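Local coordinates for protein ecto-NAD+ glycohydrolase (CD38 molecule) (Bos taurus, PDB 3GC6) that is an ecto-enzyme of the ADP-ribosyl cyclase family, an extracellular-facing protein stabilised by disulfide bonds, at residues 14-19 with 127-132. The protein carries 1 engineered substitution. Sequence-based numbering, arbitrary orientation. Where two conformers were deposited one is given.
Sequences AGSTAD and SDLNIW
Where the two-stranded antiparallel sheet formed by strands 13-14 and 133-134 runs out into loops, the segments 14-19 and 127-132 remain joined through Ser16 and Asn130, the latter heading an Asx turn. Two donors of Ser16 converge on Asn130 O. Ser16 N lies 2.9 Å from Asn130 O, in the carbonyl plane and on a lone pair, with an N-H...O angle of 159°; Ser16 OG stands 2.7 Å from Asn130 O but 55° out of the carbonyl plane, so the two bonds reach the acceptor from distinct directions. The hydroxyl is placed there by its first torsion (chi1 -60°), which sets OG beside the residue's own N. Ser16 OG is also hydrogen-bonded to Cys121 N, and this buried hydroxyl thus links a third piece of loop. Leu129 CD2 packs against the serine side chain, 3.6 Å from Ser16 CB and 3.7 Å from Ser16 OG, and the leucine side chain also touches Phe20 of helix 20-35 and Met52 and Phe55 of helix 44-55. Gly15 meets the far end of the turn through its backbone: Gly15 CA comes within 3.7 Å of Trp132 C. One water joins Gly15 N to Trp132 O and another joins Ser16 O to Ile131 O. The Asx turn itself is defined by Asn130 OD1, which accepts from Trp132 N at 2.8 Å, the donor slightly tilted from the amide carbonyl plane.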
loop_
_atom_site.group_PDB
_atom_site.type_symbol
_atom_site.label_atom_id
_atom_site.label_comp_id
_atom_site.label_asym_id
_atom_site.label_seq_id
_atom_site.Cartn_x
_atom_site.Cartn_y
_atom_site.Cartn_z
ATOM N N ALA A 14 30.605 -1.734 12.273
ATOM C CA ALA A 14 29.607 -1.357 13.242
ATOM C C ALA A 14 28.450 -2.381 13.300
ATOM O O ALA A 14 28.104 -3.041 12.304
ATOM C CB ALA A 14 29.060 0.035 12.902
ATOM N N GLY A 15 27.871 -2.518 14.480
ATOM C CA GLY A 15 26.762 -3.417 14.667
ATOM C C GLY A 15 25.484 -3.040 13.947
ATOM O O GLY A 15 25.348 -1.940 13.415
ATOM N N SER A 16 24.551 -3.989 13.916
ATOM C CA SER A 16 23.253 -3.757 13.292
ATOM C C SER A 16 22.549 -2.541 13.864
ATOM O O SER A 16 22.653 -2.234 15.070
ATOM C CB SER A 16 22.328 -4.965 13.468
ATOM O OG SER A 16 22.884 -6.134 12.892
ATOM N N THR A 17 21.823 -1.844 13.006
ATOM C CA THR A 17 20.981 -0.730 13.445
ATOM C C THR A 17 19.989 -1.228 14.495
ATOM O O THR A 17 19.309 -2.229 14.286
ATOM C CB THR A 17 20.203 -0.179 12.265
ATOM O OG1 THR A 17 21.132 0.218 11.244
ATOM C CG2 THR A 17 19.398 1.062 12.707
ATOM N N ALA A 18 19.893 -0.527 15.630
ATOM C CA ALA A 18 18.947 -0.925 16.658
ATOM C C ALA A 18 17.520 -0.841 16.114
ATOM O O ALA A 18 17.199 0.076 15.345
ATOM C CB ALA A 18 19.097 -0.029 17.915
ATOM N N ASP A 19 16.661 -1.784 16.507
ATOM C CA ASP A 19 15.249 -1.787 16.089
ATOM C C ASP A 19 15.062 -1.824 14.580
ATOM O O ASP A 19 14.125 -1.239 14.032
ATOM C CB ASP A 19 14.524 -0.612 16.715
ATOM C CG ASP A 19 14.340 -0.844 18.206
ATOM O OD1 ASP A 19 13.576 -1.754 18.555
ATOM O OD2 ASP A 19 15.010 -0.192 18.990
ATOM N N SER A 127 18.164 -15.933 16.763
ATOM C CA SER A 127 17.046 -15.422 15.979
ATOM C C SER A 127 17.084 -13.899 15.861
ATOM O O SER A 127 16.185 -13.303 15.268
ATOM C CB SER A 127 15.729 -15.829 16.642
ATOM O OG SER A 127 15.710 -15.370 17.977
ATOM N N ASP A 128 18.125 -13.276 16.418
ATOM C CA ASP A 128 18.189 -11.825 16.511
ATOM C C ASP A 128 19.297 -11.217 15.650
ATOM O O ASP A 128 20.234 -11.895 15.259
ATOM C CB ASP A 128 18.494 -11.418 17.944
ATOM C CG ASP A 128 17.354 -11.687 18.880
ATOM O OD1 ASP A 128 16.214 -11.303 18.552
ATOM O OD2 ASP A 128 17.630 -12.259 19.946
ATOM N N LEU A 129 19.177 -9.925 15.373
ATOM C CA LEU A 129 20.299 -9.216 14.773
ATOM C C LEU A 129 21.453 -9.128 15.752
ATOM O O LEU A 129 21.245 -9.122 16.958
ATOM C CB LEU A 129 19.887 -7.816 14.320
ATOM C CG LEU A 129 19.035 -7.793 13.020
ATOM C CD1 LEU A 129 17.547 -7.927 13.356
ATOM C CD2 LEU A 129 19.252 -6.509 12.254
ATOM N N ASN A 130 22.665 -9.076 15.242
ATOM C CA ASN A 130 23.811 -8.775 16.075
ATOM C C ASN A 130 23.968 -7.252 16.096
ATOM O O ASN A 130 24.399 -6.645 15.123
ATOM C CB ASN A 130 25.069 -9.445 15.509
ATOM C CG ASN A 130 26.316 -9.190 16.348
ATOM O OD1 ASN A 130 26.359 -8.264 17.169
ATOM N ND2 ASN A 130 27.329 -10.006 16.143
ATOM N N ILE A 131 23.597 -6.644 17.230
ATOM C CA ILE A 131 23.645 -5.195 17.360
ATOM C C ILE A 131 24.996 -4.697 17.902
ATOM O O ILE A 131 25.156 -3.496 18.171
ATOM C CB ILE A 131 22.506 -4.668 18.287
ATOM C CG1 ILE A 131 22.652 -5.268 19.700
ATOM C CG2 ILE A 131 21.150 -4.985 17.690
ATOM C CD1 ILE A 131 21.570 -4.830 20.722
ATOM N N TRP A 132 25.961 -5.601 17.999
ATOM C CA TRP A 132 27.266 -5.256 18.584
ATOM C C TRP A 132 28.341 -5.027 17.550
ATOM O O TRP A 132 29.102 -4.075 17.657
ATOM C CB TRP A 132 27.699 -6.353 19.564
ATOM C CG TRP A 132 26.592 -6.634 20.519
ATOM C CD1 TRP A 132 25.768 -7.734 20.544
ATOM C CD2 TRP A 132 26.132 -5.763 21.553
ATOM N NE1 TRP A 132 24.845 -7.606 21.561
ATOM C CE2 TRP A 132 25.037 -6.400 22.180
ATOM C CE3 TRP A 132 26.532 -4.497 21.999
ATOM C CZ2 TRP A 132 24.341 -5.826 23.250
ATOM C CZ3 TRP A 132 25.833 -3.918 23.065
ATOM C CH2 TRP A 132 24.766 -4.608 23.692
HETATM O O HOH W 1 28.837 -1.047 16.634
HETATM O O HOH W 2 23.648 -0.783 17.065
#